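Local structure of two-domain protein containing predicted PHP-like metal-dependent phosphoesterase (Bacteroides vulgatus ATCC 8482, 3E38) at residues V28-L33 and T54-Y59; N186-G191 and E228-R233; F215-E220 and R234-F239; K259-S264 and T271-N276; V277-L282 and K302-Y307. The protein binds zinc ions in a domain of the PHP phosphoesterase family and is probably a metal-dependent phosphoesterase, perhaps acting as an exonuclease on nucleic acids. One frame throughout, in Å; residues are numbered along the deposited sequence.

Interaction 1: V28-L33 and T54-Y59. With ZN (zinc ion), chain J.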
# COMPACT_ATOMS: atom_id res chain seq x y z
N VAL B 28 25.23 8.35 11.69
CA VAL B 28 25.45 8.69 13.08
C VAL B 28 26.85 9.32 13.35
O VAL B 28 27.17 9.70 14.49
CB VAL B 28 25.31 7.40 14.00
CG1 VAL B 28 23.86 6.95 14.11
CG2 VAL B 28 26.22 6.30 13.52
N PHE B 29 27.66 9.39 12.29
CA PHE B 29 29.04 9.90 12.35
C PHE B 29 29.00 11.41 12.20
O PHE B 29 30.00 12.10 12.35
CB PHE B 29 29.97 9.15 11.39
CG PHE B 29 30.42 7.79 11.94
CD1 PHE B 29 29.64 6.67 11.81
CD2 PHE B 29 31.64 7.65 12.54
CE1 PHE B 29 30.04 5.46 12.33
CE2 PHE B 29 32.05 6.45 13.09
CZ PHE B 29 31.24 5.33 12.95
N SER B 30 27.79 11.91 11.92
CA SER B 30 27.46 13.34 12.08
C SER B 30 26.12 13.36 12.80
O SER B 30 26.02 12.81 13.88
CB SER B 30 27.45 14.23 10.80
OG SER B 30 26.76 13.64 9.72
N ASP B 31 25.10 13.91 12.14
CA ASP B 31 23.74 14.10 12.74
C ASP B 31 22.70 13.15 12.16
O ASP B 31 21.53 13.23 12.44
CB ASP B 31 23.27 15.58 12.65
CG ASP B 31 23.09 16.08 11.23
OD1 ASP B 31 23.60 15.41 10.33
OD2 ASP B 31 22.45 17.16 10.98
N GLY B 32 23.16 12.25 11.33
CA GLY B 32 22.31 11.18 10.81
C GLY B 32 21.92 10.20 11.91
O GLY B 32 22.52 10.19 12.98
N LEU B 33 20.99 9.31 11.62
CA LEU B 33 20.44 8.42 12.66
C LEU B 33 20.60 6.96 12.43
O LEU B 33 20.07 6.14 13.18
CB LEU B 33 18.95 8.75 12.90
CG LEU B 33 18.63 10.05 13.62
CD1 LEU B 33 17.18 10.38 13.40
CD2 LEU B 33 18.98 10.00 15.17
N THR B 54 27.95 12.24 3.03
CA THR B 54 28.53 13.55 3.22
C THR B 54 28.27 14.09 4.60
O THR B 54 27.44 14.96 4.78
CB THR B 54 27.98 14.53 2.18
OG1 THR B 54 26.60 14.78 2.44
CG2 THR B 54 28.18 14.00 0.78
N GLU B 55 29.05 13.61 5.55
CA GLU B 55 28.94 14.02 6.95
C GLU B 55 29.31 15.50 7.11
O GLU B 55 30.11 16.08 6.36
CB GLU B 55 29.81 13.19 7.90
CG GLU B 55 29.80 11.63 7.79
CD GLU B 55 28.49 10.92 8.08
OE1 GLU B 55 27.46 11.56 8.38
OE2 GLU B 55 28.51 9.67 8.00
N HIS B 56 28.68 16.12 8.10
CA HIS B 56 29.02 17.48 8.47
C HIS B 56 30.44 17.40 9.01
O HIS B 56 30.79 16.50 9.77
CB HIS B 56 28.14 18.03 9.60
CG HIS B 56 26.71 18.23 9.22
ND1 HIS B 56 26.29 19.30 8.46
CD2 HIS B 56 25.60 17.53 9.54
CE1 HIS B 56 24.98 19.23 8.29
NE2 HIS B 56 24.54 18.15 8.93
N ILE B 57 31.22 18.39 8.62
CA ILE B 57 32.56 18.54 9.10
C ILE B 57 32.45 19.16 10.49
O ILE B 57 32.98 18.62 11.47
CB ILE B 57 33.45 19.47 8.17
CG1 ILE B 57 33.74 18.75 6.83
CG2 ILE B 57 34.73 19.91 8.91
CD1 ILE B 57 34.68 17.54 6.94
N GLU B 58 31.68 20.25 10.57
CA GLU B 58 31.62 21.07 11.79
C GLU B 58 30.59 20.61 12.82
O GLU B 58 30.68 20.95 13.98
CB GLU B 58 31.34 22.55 11.45
CG GLU B 58 32.36 23.20 10.53
CD GLU B 58 32.13 22.88 9.08
OE1 GLU B 58 31.30 21.99 8.81
OE2 GLU B 58 32.74 23.53 8.21
N TYR B 59 29.63 19.82 12.39
CA TYR B 59 28.56 19.41 13.27
C TYR B 59 28.46 17.90 13.44
O TYR B 59 27.96 17.19 12.59
CB TYR B 59 27.25 19.97 12.74
CG TYR B 59 26.05 19.73 13.62
CD1 TYR B 59 26.04 20.20 14.93
CD2 TYR B 59 24.91 19.08 13.14
CE1 TYR B 59 24.94 20.03 15.73
CE2 TYR B 59 23.79 18.91 13.93
CZ TYR B 59 23.82 19.39 15.24
OH TYR B 59 22.76 19.23 16.10
ZN ZN J . 22.56 17.39 9.19

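Interaction 2: N186-G191 and E228-R233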
# COMPACT_ATOMS: atom_id res chain seq x y z
N ASN B 186 25.68 28.81 -15.48
CA ASN B 186 26.13 27.57 -16.13
C ASN B 186 26.58 26.47 -15.17
O ASN B 186 27.65 25.88 -15.32
CB ASN B 186 27.29 27.88 -17.08
CG ASN B 186 27.53 26.76 -18.07
OD1 ASN B 186 26.65 25.95 -18.34
ND2 ASN B 186 28.73 26.70 -18.63
N LEU B 187 25.75 26.20 -14.17
CA LEU B 187 26.08 25.23 -13.16
C LEU B 187 25.25 23.97 -13.30
O LEU B 187 24.22 23.92 -14.00
CB LEU B 187 25.87 25.81 -11.76
CG LEU B 187 26.60 27.12 -11.46
CD1 LEU B 187 25.96 27.90 -10.35
CD2 LEU B 187 28.05 26.85 -11.11
N THR B 188 25.72 22.97 -12.59
CA THR B 188 25.08 21.64 -12.55
C THR B 188 23.94 21.62 -11.56
O THR B 188 24.14 21.93 -10.40
CB THR B 188 26.10 20.58 -12.20
OG1 THR B 188 27.11 20.64 -13.20
CG2 THR B 188 25.48 19.17 -12.13
N MSE B 189 22.73 21.30 -12.04
CA MSE B 189 21.54 21.19 -11.18
C MSE B 189 21.59 19.85 -10.50
O MSE B 189 21.76 18.82 -11.14
CB MSE B 189 20.24 21.32 -11.96
CG MSE B 189 20.14 22.63 -12.71
SE MSE B 189 18.45 22.74 -13.54
CE MSE B 189 18.91 24.18 -14.86
N ILE B 190 21.49 19.92 -9.18
CA ILE B 190 21.58 18.78 -8.28
C ILE B 190 20.33 18.51 -7.46
O ILE B 190 19.63 19.40 -7.03
CB ILE B 190 22.74 18.94 -7.25
CG1 ILE B 190 24.10 19.01 -7.93
CG2 ILE B 190 22.79 17.71 -6.28
CD1 ILE B 190 24.56 17.69 -8.54
N GLY B 191 20.09 17.24 -7.20
CA GLY B 191 19.00 16.88 -6.33
C GLY B 191 19.36 15.75 -5.40
O GLY B 191 19.83 14.69 -5.84
N GLU B 228 32.57 13.21 -14.81
CA GLU B 228 32.59 13.88 -16.15
C GLU B 228 31.19 14.43 -16.51
O GLU B 228 31.02 15.55 -17.05
CB GLU B 228 33.16 12.96 -17.25
CG GLU B 228 33.21 13.61 -18.65
CD GLU B 228 31.91 13.52 -19.41
OE1 GLU B 228 31.03 12.69 -19.04
OE2 GLU B 228 31.78 14.26 -20.42
N ALA B 229 30.19 13.67 -16.13
CA ALA B 229 28.79 14.09 -16.31
C ALA B 229 28.54 15.37 -15.52
O ALA B 229 27.99 16.37 -16.03
CB ALA B 229 27.82 13.00 -15.86
N LEU B 230 28.96 15.34 -14.27
CA LEU B 230 28.73 16.47 -13.36
C LEU B 230 29.49 17.67 -13.83
O LEU B 230 29.02 18.79 -13.68
CB LEU B 230 29.13 16.18 -11.90
CG LEU B 230 28.40 15.06 -11.16
CD1 LEU B 230 29.04 14.80 -9.78
CD2 LEU B 230 26.94 15.42 -11.01
N ASP B 231 30.66 17.44 -14.40
CA ASP B 231 31.51 18.56 -14.80
C ASP B 231 30.90 19.27 -15.96
O ASP B 231 31.13 20.48 -16.20
CB ASP B 231 32.91 18.10 -15.23
CG ASP B 231 33.78 17.72 -14.05
OD1 ASP B 231 33.45 18.11 -12.92
OD2 ASP B 231 34.81 17.05 -14.27
N ASN B 232 30.09 18.50 -16.66
CA ASN B 232 29.49 18.95 -17.91
C ASN B 232 28.00 19.20 -17.81
O ASN B 232 27.32 19.31 -18.81
CB ASN B 232 29.82 17.92 -19.00
CG ASN B 232 31.27 17.99 -19.43
OD1 ASN B 232 31.73 19.02 -19.97
ND2 ASN B 232 32.01 16.90 -19.22
N ARG B 233 27.54 19.25 -16.57
CA ARG B 233 26.15 19.52 -16.17
C ARG B 233 25.08 18.59 -16.77
O ARG B 233 23.93 18.98 -16.98
CB ARG B 233 25.80 20.95 -16.55
CG ARG B 233 26.88 21.95 -16.19
CD ARG B 233 26.74 23.19 -17.06
NE ARG B 233 26.84 22.83 -18.48
CZ ARG B 233 27.98 22.76 -19.18
NH1 ARG B 233 29.15 23.04 -18.61
NH2 ARG B 233 27.95 22.42 -20.46
O HOH W 1 29.53 23.67 -15.75
O HOH W 2 22.54 20.55 -14.87

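Interaction 3: F215-E220 and R234-F239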
# COMPACT_ATOMS: atom_id res chain seq x y z
N PHE B 215 19.49 12.36 -11.60
CA PHE B 215 19.77 11.56 -12.78
C PHE B 215 21.05 12.12 -13.41
O PHE B 215 21.13 13.33 -13.74
CB PHE B 215 18.64 11.58 -13.82
CG PHE B 215 17.38 10.92 -13.39
CD1 PHE B 215 17.39 10.05 -12.31
CD2 PHE B 215 16.21 11.06 -14.14
CE1 PHE B 215 16.22 9.42 -11.91
CE2 PHE B 215 15.03 10.42 -13.75
CZ PHE B 215 15.04 9.61 -12.64
N VAL B 216 22.04 11.23 -13.53
CA VAL B 216 23.34 11.57 -14.13
C VAL B 216 23.54 10.79 -15.44
O VAL B 216 23.53 9.55 -15.47
CB VAL B 216 24.54 11.31 -13.16
CG1 VAL B 216 25.87 11.82 -13.75
CG2 VAL B 216 24.30 11.97 -11.79
N PHE B 217 23.75 11.55 -16.52
CA PHE B 217 23.93 10.95 -17.86
C PHE B 217 25.41 10.83 -18.18
O PHE B 217 26.07 11.73 -18.72
CB PHE B 217 23.17 11.73 -18.91
CG PHE B 217 21.76 12.04 -18.51
CD1 PHE B 217 20.78 11.07 -18.58
CD2 PHE B 217 21.42 13.30 -18.04
CE1 PHE B 217 19.48 11.36 -18.20
CE2 PHE B 217 20.14 13.57 -17.68
CZ PHE B 217 19.17 12.60 -17.75
N ALA B 218 25.90 9.65 -17.84
CA ALA B 218 27.30 9.27 -17.86
C ALA B 218 27.66 8.43 -19.07
O ALA B 218 26.82 7.74 -19.61
CB ALA B 218 27.65 8.50 -16.53
N LYS B 219 28.91 8.53 -19.49
CA LYS B 219 29.41 7.80 -20.66
C LYS B 219 29.78 6.42 -20.18
O LYS B 219 29.97 5.49 -20.96
CB LYS B 219 30.63 8.49 -21.27
CG LYS B 219 30.36 9.83 -21.96
CD LYS B 219 31.66 10.55 -22.37
N GLU B 220 29.90 6.30 -18.87
CA GLU B 220 30.19 5.00 -18.24
C GLU B 220 29.83 4.99 -16.78
O GLU B 220 29.83 6.03 -16.14
CB GLU B 220 31.66 4.56 -18.39
CG GLU B 220 32.66 5.36 -17.55
CD GLU B 220 34.10 4.86 -17.70
OE1 GLU B 220 34.42 4.33 -18.79
OE2 GLU B 220 34.90 5.00 -16.73
N ARG B 234 25.50 17.36 -17.01
CA ARG B 234 24.68 16.32 -17.63
C ARG B 234 23.93 15.55 -16.56
O ARG B 234 24.15 14.37 -16.27
CB ARG B 234 25.53 15.43 -18.53
CG ARG B 234 24.81 15.07 -19.80
CD ARG B 234 25.63 14.20 -20.72
NE ARG B 234 26.90 14.80 -21.12
CZ ARG B 234 28.09 14.39 -20.70
NH1 ARG B 234 28.21 13.37 -19.86
NH2 ARG B 234 29.18 15.00 -21.14
N THR B 235 23.03 16.33 -15.97
CA THR B 235 22.14 15.94 -14.86
C THR B 235 20.74 16.49 -15.02
O THR B 235 20.45 17.40 -15.81
CB THR B 235 22.63 16.53 -13.50
OG1 THR B 235 22.57 17.97 -13.55
CG2 THR B 235 24.10 16.11 -13.17
N ALA B 236 19.88 15.92 -14.20
CA ALA B 236 18.49 16.37 -13.98
C ALA B 236 18.10 15.94 -12.59
O ALA B 236 18.41 14.81 -12.18
CB ALA B 236 17.51 15.80 -15.01
N ALA B 237 17.49 16.85 -11.85
CA ALA B 237 16.97 16.54 -10.51
C ALA B 237 15.53 15.95 -10.57
O ALA B 237 14.64 16.45 -11.21
CB ALA B 237 17.05 17.78 -9.60
N TYR B 238 15.38 14.86 -9.86
CA TYR B 238 14.14 14.12 -9.74
C TYR B 238 13.62 14.27 -8.34
O TYR B 238 14.16 13.74 -7.39
CB TYR B 238 14.40 12.67 -10.04
CG TYR B 238 13.17 11.79 -10.06
CD1 TYR B 238 11.95 12.25 -10.52
CD2 TYR B 238 13.26 10.46 -9.67
CE1 TYR B 238 10.86 11.44 -10.54
CE2 TYR B 238 12.18 9.66 -9.70
CZ TYR B 238 10.98 10.13 -10.14
OH TYR B 238 9.88 9.26 -10.18
N PHE B 239 12.52 14.98 -8.28
CA PHE B 239 11.90 15.45 -7.06
C PHE B 239 10.42 15.23 -7.09
O PHE B 239 9.71 15.87 -7.88
CB PHE B 239 12.17 16.96 -6.97
CG PHE B 239 11.44 17.64 -5.85
CD1 PHE B 239 11.91 17.56 -4.55
CD2 PHE B 239 10.27 18.32 -6.10
CE1 PHE B 239 11.23 18.14 -3.54
CE2 PHE B 239 9.60 18.93 -5.08
CZ PHE B 239 10.09 18.84 -3.80

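Interaction 4: K259-S264 and T271-N276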
# COMPACT_ATOMS: atom_id res chain seq x y z
N LYS B 259 6.33 6.27 -26.14
CA LYS B 259 6.32 5.61 -27.43
C LYS B 259 5.03 5.99 -28.10
O LYS B 259 3.98 5.55 -27.72
CB LYS B 259 6.44 4.10 -27.28
CG LYS B 259 6.37 3.34 -28.61
CD LYS B 259 6.78 1.86 -28.43
CE LYS B 259 5.88 1.12 -27.42
NZ LYS B 259 6.24 -0.32 -27.26
N ILE B 260 5.14 6.89 -29.06
CA ILE B 260 4.01 7.38 -29.82
C ILE B 260 3.91 6.65 -31.14
O ILE B 260 4.86 6.58 -31.89
CB ILE B 260 4.18 8.88 -30.16
CG1 ILE B 260 4.36 9.69 -28.88
CG2 ILE B 260 2.99 9.38 -30.99
CD1 ILE B 260 5.02 11.03 -29.11
N GLU B 261 2.73 6.11 -31.40
CA GLU B 261 2.47 5.44 -32.67
C GLU B 261 1.10 5.81 -33.24
O GLU B 261 0.11 5.87 -32.52
CB GLU B 261 2.52 3.92 -32.52
CG GLU B 261 3.79 3.33 -31.95
CD GLU B 261 3.63 1.83 -31.72
OE1 GLU B 261 2.62 1.27 -32.21
OE2 GLU B 261 4.49 1.20 -31.07
N GLU B 262 1.09 6.07 -34.54
CA GLU B 262 -0.14 6.35 -35.29
C GLU B 262 -0.84 5.02 -35.53
O GLU B 262 -0.35 4.20 -36.28
CB GLU B 262 0.13 7.07 -36.62
CG GLU B 262 -1.13 7.24 -37.52
CD GLU B 262 -0.93 8.17 -38.72
OE1 GLU B 262 -0.16 9.15 -38.63
OE2 GLU B 262 -1.57 7.94 -39.77
N VAL B 263 -1.95 4.82 -34.84
CA VAL B 263 -2.75 3.60 -34.94
C VAL B 263 -3.64 3.63 -36.16
O VAL B 263 -4.00 2.60 -36.75
CB VAL B 263 -3.74 3.45 -33.76
CG1 VAL B 263 -4.68 2.29 -34.02
CG2 VAL B 263 -3.02 3.30 -32.45
N SER B 264 -3.96 4.86 -36.54
CA SER B 264 -4.94 5.12 -37.59
C SER B 264 -5.03 6.57 -38.03
O SER B 264 -4.50 7.49 -37.40
CB SER B 264 -6.32 4.71 -37.05
OG SER B 264 -7.34 5.00 -37.98
N THR B 271 -5.55 8.83 -34.99
CA THR B 271 -5.58 8.10 -33.72
C THR B 271 -4.18 7.63 -33.39
O THR B 271 -3.54 6.96 -34.19
CB THR B 271 -6.54 6.92 -33.78
OG1 THR B 271 -7.87 7.44 -33.86
CG2 THR B 271 -6.43 6.06 -32.53
N LEU B 272 -3.72 8.05 -32.22
CA LEU B 272 -2.40 7.67 -31.70
C LEU B 272 -2.50 6.72 -30.53
O LEU B 272 -3.53 6.57 -29.88
CB LEU B 272 -1.61 8.91 -31.24
CG LEU B 272 -1.32 10.05 -32.23
CD1 LEU B 272 -0.69 11.24 -31.51
CD2 LEU B 272 -0.44 9.54 -33.35
N SER B 273 -1.41 6.03 -30.27
CA SER B 273 -1.30 5.26 -29.03
C SER B 273 -0.01 5.70 -28.40
O SER B 273 1.06 5.44 -28.94
CB SER B 273 -1.29 3.73 -29.23
OG SER B 273 -0.02 3.28 -29.70
N ILE B 274 -0.12 6.39 -27.27
CA ILE B 274 1.04 6.87 -26.52
C ILE B 274 1.25 6.08 -25.23
O ILE B 274 0.37 5.94 -24.41
CB ILE B 274 0.89 8.33 -26.19
CG1 ILE B 274 0.52 9.08 -27.46
CG2 ILE B 274 2.15 8.87 -25.56
CD1 ILE B 274 0.31 10.54 -27.25
N THR B 275 2.42 5.50 -25.10
CA THR B 275 2.75 4.72 -23.93
C THR B 275 3.91 5.29 -23.18
O THR B 275 4.95 5.61 -23.76
CB THR B 275 3.12 3.30 -24.33
OG1 THR B 275 2.08 2.76 -25.15
CG2 THR B 275 3.33 2.40 -23.10
N ASN B 276 3.68 5.43 -21.88
CA ASN B 276 4.65 5.84 -20.89
C ASN B 276 5.37 4.57 -20.52
O ASN B 276 4.79 3.63 -19.92
CB ASN B 276 3.97 6.47 -19.67
CG ASN B 276 4.94 7.16 -18.72
OD1 ASN B 276 6.14 7.05 -18.85
ND2 ASN B 276 4.39 7.88 -17.73
O HOH W 3 2.30 3.62 -27.47

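Interaction 5: V277-L282 and K302-Y307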
# COMPACT_ATOMS: atom_id res chain seq x y z
N VAL B 277 6.64 4.51 -20.91
CA VAL B 277 7.44 3.31 -20.71
C VAL B 277 8.34 3.48 -19.48
O VAL B 277 9.30 2.74 -19.26
CB VAL B 277 8.26 2.97 -22.01
CG1 VAL B 277 7.33 2.76 -23.21
CG2 VAL B 277 9.24 4.05 -22.32
N THR B 278 8.00 4.47 -18.66
CA THR B 278 8.79 4.79 -17.46
C THR B 278 8.02 4.65 -16.16
O THR B 278 6.87 4.26 -16.12
CB THR B 278 9.37 6.20 -17.50
OG1 THR B 278 8.35 7.16 -17.23
CG2 THR B 278 9.96 6.51 -18.89
N ASP B 279 8.76 4.90 -15.09
CA ASP B 279 8.26 4.89 -13.71
C ASP B 279 7.79 6.31 -13.35
O ASP B 279 7.30 6.57 -12.24
CB ASP B 279 9.34 4.47 -12.70
CG ASP B 279 9.55 2.98 -12.61
OD1 ASP B 279 8.69 2.23 -13.11
OD2 ASP B 279 10.57 2.58 -12.00
N LEU B 280 7.94 7.20 -14.31
CA LEU B 280 7.62 8.60 -14.13
C LEU B 280 6.28 8.97 -14.72
O LEU B 280 6.03 8.75 -15.91
CB LEU B 280 8.65 9.50 -14.82
CG LEU B 280 10.17 9.35 -14.66
CD1 LEU B 280 10.89 10.64 -15.20
CD2 LEU B 280 10.51 9.12 -13.27
N VAL B 281 5.48 9.61 -13.91
CA VAL B 281 4.21 10.11 -14.35
C VAL B 281 4.54 11.34 -15.17
O VAL B 281 5.49 12.06 -14.88
CB VAL B 281 3.28 10.53 -13.23
CG1 VAL B 281 3.80 11.82 -12.61
CG2 VAL B 281 1.86 10.73 -13.81
N LEU B 282 3.76 11.52 -16.22
CA LEU B 282 3.96 12.60 -17.18
C LEU B 282 2.69 13.39 -17.29
O LEU B 282 1.63 12.84 -17.42
CB LEU B 282 4.38 12.03 -18.54
CG LEU B 282 5.62 11.12 -18.51
CD1 LEU B 282 5.71 10.16 -19.72
CD2 LEU B 282 6.92 11.98 -18.35
N LYS B 302 0.30 8.04 -16.83
CA LYS B 302 0.80 7.27 -15.72
C LYS B 302 1.88 6.30 -16.16
O LYS B 302 1.99 5.94 -17.34
CB LYS B 302 -0.36 6.51 -15.03
CG LYS B 302 -1.24 7.42 -14.17
CD LYS B 302 -2.58 6.79 -13.90
CE LYS B 302 -3.52 7.67 -13.06
NZ LYS B 302 -3.41 7.49 -11.59
N PRO B 303 2.70 5.84 -15.18
CA PRO B 303 3.77 4.90 -15.49
C PRO B 303 3.26 3.63 -16.08
O PRO B 303 2.25 3.07 -15.64
CB PRO B 303 4.41 4.64 -14.13
CG PRO B 303 4.12 5.92 -13.33
CD PRO B 303 2.79 6.37 -13.81
N HIS B 304 4.00 3.21 -17.10
CA HIS B 304 3.82 1.93 -17.78
C HIS B 304 2.41 1.71 -18.26
O HIS B 304 1.88 0.62 -18.19
CB HIS B 304 4.29 0.80 -16.87
CG HIS B 304 5.70 0.99 -16.39
ND1 HIS B 304 6.78 0.89 -17.22
CD2 HIS B 304 6.19 1.33 -15.17
CE1 HIS B 304 7.89 1.16 -16.54
NE2 HIS B 304 7.55 1.44 -15.29
N THR B 305 1.81 2.78 -18.75
CA THR B 305 0.44 2.77 -19.25
C THR B 305 0.33 3.29 -20.65
O THR B 305 0.90 4.30 -20.98
CB THR B 305 -0.44 3.64 -18.33
OG1 THR B 305 -0.31 3.16 -16.99
CG2 THR B 305 -1.92 3.61 -18.76
N ARG B 306 -0.44 2.57 -21.47
CA ARG B 306 -0.69 2.93 -22.87
C ARG B 306 -2.00 3.63 -23.04
O ARG B 306 -3.02 3.20 -22.54
CB ARG B 306 -0.71 1.68 -23.75
CG ARG B 306 -0.91 1.97 -25.26
CD ARG B 306 -1.07 0.69 -26.06
NE ARG B 306 -2.33 0.02 -25.73
CZ ARG B 306 -2.45 -1.03 -24.92
NH1 ARG B 306 -1.37 -1.55 -24.36
NH2 ARG B 306 -3.66 -1.57 -24.67
N TYR B 307 -1.97 4.76 -23.72
CA TYR B 307 -3.18 5.53 -23.99
C TYR B 307 -3.49 5.65 -25.46
O TYR B 307 -2.58 5.73 -26.30
CB TYR B 307 -3.02 6.94 -23.45
CG TYR B 307 -2.81 6.99 -21.97
CD1 TYR B 307 -1.54 6.82 -21.43
CD2 TYR B 307 -3.88 7.19 -21.12
CE1 TYR B 307 -1.35 6.84 -20.07
CE2 TYR B 307 -3.70 7.22 -19.74
CZ TYR B 307 -2.43 7.04 -19.23
OH TYR B 307 -2.24 7.08 -17.87

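Interaction 1: V28-L33 and T54-Y59
Asp31 holds CG between its own backbone N and carbonyl carbon (chi1 64°), while His56 turns its ring beside its backbone N (chi1 -67°), and the two side chains meet at a zinc ion. This is one site of the multinuclear zinc cluster of a PHP domain, set where the loop 28-33 passes the end of strand 50-56. The carboxylate straddles the metal unevenly: Asp31 OD2 lies 1.8 Å from the zinc and Asp31 OD1 2.5 Å. His56 NE2 binds at 2.1 Å, and His196 also coordinates this ion. Carboxylate and imidazole planes stand 76° apart, with Asp31 OD1 in the ring plane at the edge of His56. Thr95 OG1 bonds ND1 on the far side of that ring and so helps set its rotation.

Behind the metal ligands lies a buried polar layer. Ser30 OG donates to Glu55 OE1 over 2.6 Å, reaching it on the anti side, somewhat out of the carboxylate plane. Glu55 OE2 is taken by Ser27 and Ser73, and Ser30 OG is also bonded to His26, a ligand of another zinc. A leucine in place of Glu55 would probably leave these serine hydroxyls without their buried acceptor, Ser30 OG then relying on its bond to His26. On the zinc side, Tyr59 brings its ring up to Asp31, Tyr59 CE2 lying 3.6 Å from Asp31 CB.

Interaction 2: N186-G191 and E228-R233
Asn186 and Arg233 cross at about a right angle at the rim of this contact, with Asn186 OD1 over one face of the guanidinium group and the amide plane inclined 38° to it. Asn186 OD1 comes to 3.0 Å from Arg233 CD. It also lies close to NE, but the angle there is too poor for a hydrogen bond, so the amide rests on the arginine without bonding to it. The polar link is made by water instead: in the plane of the guanidinium, at its edge, one water accepts from Arg233 NH1 and donates to Asn186 O. The bend at chi3 (-59°) turns the guanidinium back over Asn186 after the aliphatic part has run past Thr188, whose OG1 lies 3.3 Å from Arg233 CG.

Thr188 uses that hydroxyl on the helix end, donating from OG1 to Leu230 O over 2.7 Å, in the carbonyl plane. Its methyl group faces the side chain of Leu230. Further along the strand, Ile190 and Leu230 also meet at about a right angle, Ile190 CD1 touching Leu230 CD2 at 4.1 Å, and Phe132 of strand 132-135 adds to the cover of Leu230. A second water accepts from Met189 N, a selenomethionine, at 2.9 Å and donates to Arg233 O, tying the strand to the chain leaving the helix.

Arg233, with positive phi, is the C-prime residue of the Schellman motif that ends helix 223-231, and strand 188-192 of the mixed sheet packs against this capped helix end.

Interaction 3: F215-E220 and R234-F239
Phe215 is bonded to Ala236 in an antiparallel strand pair, 213-218 with 235-239, within the large mixed sheet of the PHP domain. The two form a hydrogen-bonded pair, with Phe215 N to Ala236 O at 2.7 Å and Ala236 N to Phe215 O at 2.9 Å. Phe217 N adds a nearly straight bond to Arg234 O, just before strand 235-239, and Thr235 CA makes a CH contact with Phe215 O.

Aromatic packing falls on the face of Phe215 and Ala236. Tyr238 CB sits over the Phe215 ring, 4.2 Å from its centroid, in a CH-pi contact offset toward the rim. The two rings are oblique, planes 36° apart, and His210 stacks on Tyr238. Phe217 CE2 comes to 4.0 Å from Thr235 C, the ring meeting the backbone obliquely.

Arg234 supplies the side-chain polar contact. A bend at chi3 (-58°) swings its guanidinium back to the neighbouring strand, while NH2 forms a salt bridge with Glu228 of helix 223-231. A methionine at Arg234 would probably leave Glu228 without this opposite charge and Phe217 O without this donor. That bond is 2.9 Å from Arg234 NH1 to Phe217 O, with the acceptor in the guanidinium plane.

Interaction 4: K259-S264 and T271-N276
Val263 and Ser264 both direct their backbone N-H groups at Thr271 O, the first at 2.7 Å and the second at 3.2 Å. Two residues facing one make a classic beta bulge, which shifts the register of this hairpin of strands 258-265 and 269-276. Thr271 N returns a bond to Ser264 O, the donor standing 52° out of the carbonyl plane. At the bulge Val263 points its side chain toward the partner strand; with CG1 anti to the backbone N (chi1 171°), Val263 CG2 comes to 3.7 Å from Ser273 CB.

Before the bulge the pairing is regular. Lys259 with Thr275 and Glu261 with Ser273 are hydrogen-bonded pairs, the latter including Ser273 N to Glu261 O at 2.7 Å. On the face of Ile260, Leu272 and Ile274, the two isoleucines run alongside each other in the same direction, with Ile260 CG1 4.1 Å from Ile274 CG2. Leu272 swings its CD2 to 3.7 Å from Glu262 CA. Ile341 of strand 335-342, from the second sheet of the Ig-like domain, covers all three.

On the other face a water donates to Lys259 O and is hydrogen-bonded to Thr275 OG1 and Ser273 OG. The hairpin is therefore two-sided: Ile260, Leu272 and Ile274 turn to the opposing sheet, while the hydroxyls of Ser273 and Thr275 are joined by water.

Interaction 5: V277-L282 and K302-Y307
A turn-to-loop contact at one end of the Ig-like domain brings His304, in the type II turn from Lys302 to Thr305, against the loop 277-282. With CG beside its backbone N (chi1 -55°), the ring reaches the loop, and His304 NE2 donates to Asp279 OD1 over 2.6 Å, a His-carboxylate hydrogen bond. The acceptor lies in the imidazole plane, but the ring meets the carboxylate on its anti side, with the two planes 80° apart. The other carboxylate oxygen, Asp279 OD2, is bonded to the backbone N of Gln9.

Over the face of the same ring sits Thr278 O, 3.0 Å above the plane and centred on it. Thr278 O also accepts a weak bond from His304 N, at 3.2 Å, and touches Pro303 CB. Pro303 packs along the loop, Pro303 CG lying 3.4 Å from Asp279 O and Pro303 CD 4.2 Å from Val281 CB. Thr278 OG1 accepts from Leu280 N in an ST turn, and its hydroxyl is also bonded to Asn276 OD1. Within the other segment, Lys302 N donates to Tyr307 OH at 2.9 Å.

Bonded at its edge to a carboxylate and covered on one face by a carbonyl oxygen, the imidazole is probably fixed in rotation; the two oxygens might favour a protonated ring, though Arg4 of a neighbouring subunit, packed on His304, could offset this.

Overall arrangement
Interactions 1, 2 and 3 are buried and reach the same mixed sheet of the PHP domain, whereas interactions 4 and 5 belong to the Ig-like domain and are more exposed. Interaction 1 is governed by metal and carboxylate chemistry. Interactions 2 and 3 have centres about 8 Å apart: helix 223-231 of interaction 2 links the two strands paired in interaction 3, and Met189 O probably bonds Thr235 OG1. Interaction 4 is a surface hairpin held largely by its backbone; interaction 5 relies more on a side-chain bond, and the two meet where strands 269-276 and 306-313 pair. Between the domains, Tyr238 of interaction 3 touches Leu280 of interaction 5.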